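Local structure of neural CELL adhesion molecule 1,140 KDA isoform (Homo sapiens, 2VKW) at residues A[18-23]-A[132-137]; A[81-86]-A[100-105]; A[108-113]-A[182-187]. The protein probably mediates adhesion between neural cells as a cell-surface receptor, and is represented here by its two tandem fibronectin type III domains. All coordinates share one frame; numbering follows the deposited sequence.

Contact 1: residues A[18-23]-A[132-137]; sequences EPYSST and KQDDGG
Ser22 grips the carboxylate of Asp134 with its backbone N and its OG, across the junction of two domains. Ser22 N donates to Asp134 OD2 at 3.1 Å, on the syn lone pair. Ser22 OG donates to Asp134 OD1 at 2.6 Å from above the carboxylate plane, 55° out of it. Asp134 OD1 also accepts from Gly136 N at 2.9 Å, which reaches it from the opposite face and closes an Asx turn. Asp135 OD1 accepts from Gly137 N at 2.8 Å, a second Asx turn, overlapping the first. CG of Asp134 stands anti to its backbone N (chi1 -158°), and the carboxylate thereby reaches across to the 18-23 turn. The bonds from Ser22 N, Ser22 OG and Gly136 N fix its rotation and satisfy a buried acidic group. Thr23 OG1 is modelled implausibly close to Asp134 OD2, and a bond there is doubtful.

Two polar contacts lead outside the segments: the Tyr20 hydroxyl bonds to Glu109 O, and Ser21 OG to Pro106 O.

In the packing, the Asp134 carboxylate oxygens lie at the edge of the Tyr20 ring, OD1 in its plane. The ring and carboxylate planes are 75° apart. Tyr20 CB is 3.3 Å from Asp134 OD2. Ser21 CB packs on Gly136.

Segment 18-23 includes the turn between strands 13-19 and 24-29 of the first fibronectin type III domain. Segment 132-137 follows strand 126-131 of the second. Together they form a polar interdomain interface, with consecutive Asx turns on the second domain.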
loop_
_atom_site.group_PDB
_atom_site.type_symbol
_atom_site.label_atom_id
_atom_site.label_comp_id
_atom_site.label_asym_id
_atom_site.label_seq_id
_atom_site.Cartn_x
_atom_site.Cartn_y
_atom_site.Cartn_z
ATOM N N GLU A 18 3.171 -16.620 -1.944
ATOM C CA GLU A 18 3.183 -15.864 -3.197
ATOM C C GLU A 18 4.623 -15.402 -3.410
ATOM O O GLU A 18 5.089 -14.446 -2.790
ATOM C CB GLU A 18 2.245 -14.657 -3.144
ATOM C CG GLU A 18 2.156 -13.924 -4.484
ATOM C CD GLU A 18 1.504 -14.755 -5.602
ATOM O OE1 GLU A 18 1.903 -15.923 -5.819
ATOM O OE2 GLU A 18 0.592 -14.226 -6.277
ATOM N N PRO A 19 5.353 -16.098 -4.287
ATOM C CA PRO A 19 6.744 -15.761 -4.563
ATOM C C PRO A 19 7.003 -14.785 -5.697
ATOM O O PRO A 19 6.180 -14.606 -6.587
ATOM C CB PRO A 19 7.350 -17.118 -4.864
ATOM C CG PRO A 19 6.260 -17.767 -5.657
ATOM C CD PRO A 19 4.992 -17.391 -4.907
ATOM N N TYR A 20 8.167 -14.148 -5.637
ATOM C CA TYR A 20 8.592 -13.258 -6.694
ATOM C C TYR A 20 9.919 -13.881 -7.145
ATOM O O TYR A 20 10.102 -15.095 -7.026
ATOM C CB TYR A 20 8.769 -11.814 -6.199
ATOM C CG TYR A 20 8.628 -10.793 -7.324
ATOM C CD1 TYR A 20 7.415 -10.635 -8.004
ATOM C CD2 TYR A 20 9.724 -10.043 -7.762
ATOM C CE1 TYR A 20 7.302 -9.765 -9.099
ATOM C CE2 TYR A 20 9.624 -9.171 -8.849
ATOM C CZ TYR A 20 8.414 -9.040 -9.515
ATOM O OH TYR A 20 8.331 -8.212 -10.615
ATOM N N SER A 21 10.846 -13.080 -7.647
ATOM C CA SER A 21 12.106 -13.620 -8.133
ATOM C C SER A 21 13.112 -13.978 -7.048
ATOM O O SER A 21 13.728 -15.045 -7.092
ATOM C CB SER A 21 12.750 -12.627 -9.092
ATOM O OG SER A 21 11.836 -12.242 -10.095
ATOM N N SER A 22 13.282 -13.091 -6.078
ATOM C CA SER A 22 14.241 -13.328 -5.016
ATOM C C SER A 22 13.643 -13.199 -3.627
ATOM O O SER A 22 14.373 -13.111 -2.636
ATOM C CB SER A 22 15.414 -12.360 -5.163
ATOM O OG SER A 22 14.967 -11.020 -5.082
ATOM N N THR A 23 12.317 -13.191 -3.557
ATOM C CA THR A 23 11.618 -13.075 -2.281
ATOM C C THR A 23 10.296 -13.830 -2.363
ATOM O O THR A 23 9.884 -14.267 -3.441
ATOM C CB THR A 23 11.300 -11.594 -1.937
ATOM O OG1 THR A 23 10.383 -11.069 -2.904
ATOM C CG2 THR A 23 12.570 -10.742 -1.947
ATOM N N LYS A 132 15.162 -1.088 0.326
ATOM C CA LYS A 132 15.362 -2.226 -0.564
ATOM C C LYS A 132 14.210 -3.228 -0.623
ATOM O O LYS A 132 13.822 -3.799 0.392
ATOM C CB LYS A 132 16.653 -2.959 -0.173
ATOM C CG LYS A 132 17.435 -3.522 -1.355
ATOM C CD LYS A 132 17.863 -2.403 -2.307
ATOM C CE LYS A 132 18.646 -2.932 -3.506
ATOM N NZ LYS A 132 19.004 -1.838 -4.460
ATOM N N GLN A 133 13.660 -3.423 -1.817
ATOM C CA GLN A 133 12.588 -4.393 -2.026
ATOM C C GLN A 133 13.133 -5.398 -3.035
ATOM O O GLN A 133 14.315 -5.328 -3.391
ATOM C CB GLN A 133 11.325 -3.718 -2.582
ATOM C CG GLN A 133 10.547 -2.865 -1.566
ATOM C CD GLN A 133 10.074 -3.659 -0.344
ATOM O OE1 GLN A 133 10.879 -4.096 0.484
ATOM N NE2 GLN A 133 8.763 -3.850 -0.236
ATOM N N ASP A 134 12.296 -6.327 -3.495
ATOM C CA ASP A 134 12.743 -7.316 -4.472
ATOM C C ASP A 134 13.140 -6.606 -5.764
ATOM O O ASP A 134 12.368 -5.815 -6.310
ATOM C CB ASP A 134 11.631 -8.325 -4.771
ATOM C CG ASP A 134 12.167 -9.635 -5.330
ATOM O OD1 ASP A 134 13.120 -9.599 -6.132
ATOM O OD2 ASP A 134 11.630 -10.704 -4.974
ATOM N N ASP A 135 14.337 -6.884 -6.265
ATOM C CA ASP A 135 14.777 -6.234 -7.489
ATOM C C ASP A 135 14.496 -7.042 -8.747
ATOM O O ASP A 135 14.872 -6.633 -9.838
ATOM C CB ASP A 135 16.269 -5.889 -7.420
ATOM C CG ASP A 135 17.156 -7.109 -7.234
ATOM O OD1 ASP A 135 16.685 -8.255 -7.435
ATOM O OD2 ASP A 135 18.344 -6.911 -6.895
ATOM N N GLY A 136 13.833 -8.184 -8.602
ATOM C CA GLY A 136 13.522 -8.998 -9.765
ATOM C C GLY A 136 14.624 -9.962 -10.180
ATOM O O GLY A 136 14.476 -10.688 -11.162
ATOM N N GLY A 137 15.727 -9.968 -9.434
ATOM C CA GLY A 137 16.833 -10.863 -9.739
ATOM C C GLY A 137 17.897 -10.216 -10.604
ATOM O O GLY A 137 18.763 -10.897 -11.154
#

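Contact 2: residues A[81-86]-A[100-105]; sequences YAVRLA and SEFKTQ
This contact belongs to an antiparallel beta hairpin at the edge of the four-stranded sheet of the first fibronectin type III domain. Strand 80-89 pairs with strand 92-103, which is outermost in the sheet. Tyr81 with Phe102 and Val83 with Ser100 are hydrogen-bonded pairs, and Ala82 with Glu101 between them is a non-hydrogen-bonded pair. Tyr81 N donates to Phe102 O at 2.7 Å, nearly straight at 176°. Val83 N and Ser100 O are 2.8 Å apart in their bond.

Tyr81, Val83, Ser100 and Phe102 share one face of the sheet. There Phe102 also packs on Val17 and Pro19 of strand 13-19, so it is part of the core between the two sheets of the domain. Phe102 CG lies between the backbone N and the carbonyl carbon (chi1 73°), which turns the ring back toward Tyr81. Tyr81 CB sits over one face of that ring, 3.4 Å from Phe102 CE2. The two rings are near parallel, 21° apart, but slid so far that they barely overlap. The Val83 side chain crosses that of Phe102 at about a right angle, its CG1 3.9 Å from Phe102 CE2. Beyond the strand, Thr104 CG2 meets Tyr81 CE2 obliquely at 3.8 Å.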
loop_
_atom_site.group_PDB
_atom_site.type_symbol
_atom_site.label_atom_id
_atom_site.label_comp_id
_atom_site.label_asym_id
_atom_site.label_seq_id
_atom_site.Cartn_x
_atom_site.Cartn_y
_atom_site.Cartn_z
ATOM N N TYR A 81 11.704 -24.108 -3.284
ATOM C CA TYR A 81 12.010 -24.050 -1.855
ATOM C C TYR A 81 10.963 -24.716 -0.981
ATOM O O TYR A 81 9.831 -24.970 -1.395
ATOM C CB TYR A 81 12.112 -22.595 -1.380
ATOM C CG TYR A 81 13.310 -21.838 -1.871
ATOM C CD1 TYR A 81 14.494 -21.831 -1.149
ATOM C CD2 TYR A 81 13.265 -21.145 -3.075
ATOM C CE1 TYR A 81 15.605 -21.155 -1.615
ATOM C CE2 TYR A 81 14.369 -20.465 -3.552
ATOM C CZ TYR A 81 15.537 -20.476 -2.820
ATOM O OH TYR A 81 16.636 -19.823 -3.311
ATOM N N ALA A 82 11.368 -24.957 0.257
ATOM C CA ALA A 82 10.515 -25.530 1.279
ATOM C C ALA A 82 10.608 -24.497 2.390
ATOM O O ALA A 82 11.709 -24.051 2.717
ATOM C CB ALA A 82 11.076 -26.865 1.761
ATOM N N VAL A 83 9.468 -24.106 2.955
ATOM C CA VAL A 83 9.466 -23.127 4.035
ATOM C C VAL A 83 8.568 -23.586 5.179
ATOM O O VAL A 83 7.577 -24.286 4.948
ATOM C CB VAL A 83 8.997 -21.735 3.533
ATOM C CG1 VAL A 83 7.607 -21.823 2.949
ATOM C CG2 VAL A 83 9.022 -20.736 4.672
ATOM N N ARG A 84 8.927 -23.203 6.407
ATOM C CA ARG A 84 8.157 -23.573 7.592
ATOM C C ARG A 84 8.245 -22.480 8.645
ATOM O O ARG A 84 9.170 -21.663 8.635
ATOM C CB ARG A 84 8.644 -24.913 8.165
ATOM C CG ARG A 84 10.087 -24.909 8.628
ATOM C CD ARG A 84 10.576 -26.311 8.956
ATOM N NE ARG A 84 11.975 -26.296 9.373
ATOM C CZ ARG A 84 12.690 -27.379 9.662
ATOM N NH1 ARG A 84 12.146 -28.586 9.578
ATOM N NH2 ARG A 84 13.949 -27.248 10.057
ATOM N N LEU A 85 7.275 -22.459 9.552
ATOM C CA LEU A 85 7.224 -21.426 10.592
ATOM C C LEU A 85 7.034 -21.996 11.984
ATOM O O LEU A 85 6.480 -23.072 12.156
ATOM C CB LEU A 85 6.065 -20.460 10.316
ATOM C CG LEU A 85 5.957 -19.816 8.938
ATOM C CD1 LEU A 85 4.563 -19.233 8.746
ATOM C CD2 LEU A 85 7.021 -18.741 8.803
ATOM N N ALA A 86 7.487 -21.247 12.979
ATOM C CA ALA A 86 7.358 -21.641 14.378
ATOM C C ALA A 86 7.099 -20.359 15.152
ATOM O O ALA A 86 7.507 -19.280 14.716
ATOM C CB ALA A 86 8.640 -22.298 14.864
ATOM N N SER A 100 6.194 -26.111 3.491
ATOM C CA SER A 100 5.414 -25.805 2.293
ATOM C C SER A 100 6.369 -25.574 1.137
ATOM O O SER A 100 7.343 -24.849 1.279
ATOM C CB SER A 100 4.562 -24.550 2.495
ATOM O OG SER A 100 3.413 -24.826 3.280
ATOM N N GLU A 101 6.089 -26.191 -0.008
ATOM C CA GLU A 101 6.942 -26.046 -1.182
ATOM C C GLU A 101 6.432 -24.929 -2.090
ATOM O O GLU A 101 5.223 -24.726 -2.211
ATOM C CB GLU A 101 6.970 -27.359 -1.964
ATOM C CG GLU A 101 8.285 -27.650 -2.673
ATOM C CD GLU A 101 9.431 -27.899 -1.690
ATOM O OE1 GLU A 101 9.156 -28.024 -0.475
ATOM O OE2 GLU A 101 10.599 -27.973 -2.131
ATOM N N PHE A 102 7.358 -24.211 -2.721
ATOM C CA PHE A 102 7.021 -23.137 -3.648
ATOM C C PHE A 102 8.233 -22.892 -4.552
ATOM O O PHE A 102 9.347 -23.279 -4.211
ATOM C CB PHE A 102 6.658 -21.862 -2.879
ATOM C CG PHE A 102 7.835 -21.165 -2.253
ATOM C CD1 PHE A 102 8.527 -20.170 -2.950
ATOM C CD2 PHE A 102 8.250 -21.496 -0.964
ATOM C CE1 PHE A 102 9.617 -19.513 -2.370
ATOM C CE2 PHE A 102 9.339 -20.848 -0.372
ATOM C CZ PHE A 102 10.026 -19.853 -1.076
ATOM N N LYS A 103 8.027 -22.261 -5.704
ATOM C CA LYS A 103 9.141 -21.996 -6.612
ATOM C C LYS A 103 9.190 -20.516 -6.937
ATOM O O LYS A 103 8.180 -19.922 -7.303
ATOM C CB LYS A 103 8.986 -22.806 -7.906
ATOM C CG LYS A 103 10.127 -22.615 -8.912
ATOM C CD LYS A 103 9.897 -23.459 -10.170
ATOM C CE LYS A 103 11.013 -23.277 -11.189
ATOM N NZ LYS A 103 10.865 -24.201 -12.361
ATOM N N THR A 104 10.360 -19.908 -6.799
ATOM C CA THR A 104 10.472 -18.489 -7.098
ATOM C C THR A 104 10.277 -18.236 -8.581
ATOM O O THR A 104 10.514 -19.104 -9.412
ATOM C CB THR A 104 11.849 -17.913 -6.688
ATOM O OG1 THR A 104 12.894 -18.672 -7.311
ATOM C CG2 THR A 104 12.011 -17.943 -5.163
ATOM N N GLN A 105 9.823 -17.041 -8.911
ATOM C CA GLN A 105 9.637 -16.692 -10.302
ATOM C C GLN A 105 10.993 -16.469 -10.965
ATOM O O GLN A 105 12.012 -16.323 -10.290
ATOM C CB GLN A 105 8.811 -15.414 -10.402
ATOM C CG GLN A 105 7.359 -15.590 -10.016
ATOM C CD GLN A 105 6.558 -14.350 -10.302
ATOM O OE1 GLN A 105 6.578 -13.835 -11.417
ATOM N NE2 GLN A 105 5.847 -13.855 -9.297
#

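Contact 3: residues A[108-113]-A[182-187]; sequences REPSAP and VVAENQ
This is a proline-rich packing contact, closed by one side-chain-to-backbone hydrogen bond, between the connecting segment 108-113 and strand 177-186 of the second fibronectin type III domain. The segment leads from strand 92-103 to strand 114-119. It runs roughly against the strand, with prolines in contact with Val182, Ala184 and Asn186.

Ala184 is wedged between two prolines. Its CB lies 3.8 Å from Pro110 CB and 3.9 Å from Pro113 CD. Farther along, Pro113 CG meets Val182 CG1 at 3.9 Å, the two side chains crossing at a slant. Pro113 also touches Tyr143 of strand 142-149. The ring of the other proline, Pro110, and the Asn186 side chain lie alongside each other, pointing opposite ways, with Pro110 CG 3.4 Å from Asn186 CG.

Arg108 grips the Glu109 carboxylate side-on, through NE and NH2. NE donates to Glu109 OE1 at 2.8 Å in a salt bridge, and NH2 donates to Glu109 OE2. A third nitrogen, NH1, bonds to Gln105.

Asn186 carries its amide between the backbone N and the carbonyl carbon (chi1 64°), directing it toward the connecting segment. Asn186 ND2 donates to Arg108 O at 3.0 Å and 162°, in the carbonyl plane and on a lone pair.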
loop_
_atom_site.group_PDB
_atom_site.type_symbol
_atom_site.label_atom_id
_atom_site.label_comp_id
_atom_site.label_asym_id
_atom_site.label_seq_id
_atom_site.Cartn_x
_atom_site.Cartn_y
_atom_site.Cartn_z
ATOM N N ARG A 108 12.862 -10.966 -13.592
ATOM C CA ARG A 108 11.954 -10.043 -14.271
ATOM C C ARG A 108 12.120 -8.602 -13.783
ATOM O O ARG A 108 13.164 -8.247 -13.242
ATOM C CB ARG A 108 10.512 -10.490 -14.061
ATOM C CG ARG A 108 10.122 -10.654 -12.610
ATOM C CD ARG A 108 8.709 -11.211 -12.504
ATOM N NE ARG A 108 7.692 -10.212 -12.824
ATOM C CZ ARG A 108 6.389 -10.460 -12.845
ATOM N NH1 ARG A 108 5.939 -11.676 -12.573
ATOM N NH2 ARG A 108 5.532 -9.490 -13.123
ATOM N N GLU A 109 11.093 -7.774 -13.986
ATOM C CA GLU A 109 11.158 -6.382 -13.552
ATOM C C GLU A 109 11.126 -6.346 -12.018
ATOM O O GLU A 109 10.721 -7.313 -11.374
ATOM C CB GLU A 109 9.997 -5.553 -14.139
ATOM C CG GLU A 109 8.670 -5.722 -13.428
ATOM C CD GLU A 109 7.926 -6.952 -13.868
ATOM O OE1 GLU A 109 8.590 -7.931 -14.267
ATOM O OE2 GLU A 109 6.679 -6.938 -13.799
ATOM N N PRO A 110 11.561 -5.233 -11.414
ATOM C CA PRO A 110 11.559 -5.156 -9.950
ATOM C C PRO A 110 10.158 -4.992 -9.384
ATOM O O PRO A 110 9.232 -4.621 -10.098
ATOM C CB PRO A 110 12.428 -3.928 -9.656
ATOM C CG PRO A 110 13.189 -3.680 -10.960
ATOM C CD PRO A 110 12.168 -4.029 -12.000
ATOM N N SER A 111 10.002 -5.282 -8.098
ATOM C CA SER A 111 8.707 -5.109 -7.463
ATOM C C SER A 111 8.728 -3.641 -7.028
ATOM O O SER A 111 9.801 -3.027 -7.002
ATOM C CB SER A 111 8.569 -6.037 -6.250
ATOM O OG SER A 111 9.356 -5.584 -5.164
ATOM N N ALA A 112 7.558 -3.082 -6.720
ATOM C CA ALA A 112 7.458 -1.688 -6.303
ATOM C C ALA A 112 8.346 -1.414 -5.096
ATOM O O ALA A 112 8.330 -2.161 -4.124
ATOM C CB ALA A 112 6.003 -1.332 -5.976
ATOM N N PRO A 113 9.140 -0.339 -5.149
ATOM C CA PRO A 113 10.021 -0.003 -4.034
ATOM C C PRO A 113 9.284 0.412 -2.758
ATOM O O PRO A 113 8.102 0.765 -2.782
ATOM C CB PRO A 113 10.889 1.117 -4.606
ATOM C CG PRO A 113 10.006 1.742 -5.632
ATOM C CD PRO A 113 9.388 0.550 -6.296
ATOM N N VAL A 182 7.228 6.448 -7.185
ATOM C CA VAL A 182 8.571 5.997 -7.484
ATOM C C VAL A 182 8.560 4.660 -8.196
ATOM O O VAL A 182 7.918 3.706 -7.755
ATOM C CB VAL A 182 9.417 5.886 -6.203
ATOM C CG1 VAL A 182 10.827 5.412 -6.556
ATOM C CG2 VAL A 182 9.462 7.242 -5.489
ATOM N N VAL A 183 9.265 4.608 -9.317
ATOM C CA VAL A 183 9.367 3.394 -10.104
ATOM C C VAL A 183 10.790 2.867 -10.083
ATOM O O VAL A 183 11.753 3.629 -10.219
ATOM C CB VAL A 183 8.973 3.636 -11.577
ATOM C CG1 VAL A 183 9.350 2.415 -12.443
ATOM C CG2 VAL A 183 7.478 3.902 -11.666
ATOM N N ALA A 184 10.905 1.556 -9.902
ATOM C CA ALA A 184 12.187 0.869 -9.905
ATOM C C ALA A 184 12.315 0.267 -11.303
ATOM O O ALA A 184 11.382 -0.370 -11.797
ATOM C CB ALA A 184 12.193 -0.230 -8.866
ATOM N N GLU A 185 13.460 0.473 -11.943
ATOM C CA GLU A 185 13.676 -0.046 -13.290
ATOM C C GLU A 185 15.004 -0.777 -13.421
ATOM O O GLU A 185 16.050 -0.254 -13.040
ATOM C CB GLU A 185 13.611 1.104 -14.311
ATOM C CG GLU A 185 14.070 0.750 -15.729
ATOM C CD GLU A 185 13.701 1.826 -16.764
ATOM O OE1 GLU A 185 13.487 3.000 -16.371
ATOM O OE2 GLU A 185 13.636 1.501 -17.974
ATOM N N ASN A 186 14.948 -1.998 -13.947
ATOM C CA ASN A 186 16.146 -2.792 -14.162
ATOM C C ASN A 186 16.130 -3.234 -15.619
ATOM O O ASN A 186 15.261 -2.806 -16.382
ATOM C CB ASN A 186 16.189 -4.019 -13.242
ATOM C CG ASN A 186 15.069 -5.005 -13.510
ATOM O OD1 ASN A 186 14.414 -4.968 -14.557
ATOM N ND2 ASN A 186 14.852 -5.913 -12.559
ATOM N N GLN A 187 17.077 -4.091 -15.997
ATOM C CA GLN A 187 17.167 -4.568 -17.373
ATOM C C GLN A 187 15.851 -5.024 -17.978
ATOM O O GLN A 187 15.581 -4.719 -19.130
ATOM C CB GLN A 187 18.178 -5.713 -17.486
ATOM C CG GLN A 187 19.630 -5.274 -17.646
ATOM C CD GLN A 187 19.915 -4.586 -18.976
ATOM O OE1 GLN A 187 21.074 -4.357 -19.329
ATOM N NE2 GLN A 187 18.863 -4.252 -19.717
#

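How the contacts relate
The three contacts run from the first fibronectin type III domain across the interdomain junction into the second. Contact 2 lies within the first domain, contact 1 joins the two domains, and contact 3 ties the connecting segment to the second. Centres of contacts 1 and 2 are about 14 Å apart, those of 1 and 3 about 10 Å, and those of 2 and 3 about 24 Å. Along the chain, contact 2 lies within the loop closed by contact 1, while the segments of contacts 1 and 3 alternate. Contact 1 touches both others: Tyr20 O probably bonds to Gln105 N of contact 2, and Gly136 O to Arg108 N of contact 3. These ties put segment 108-113 against both domains at their junction.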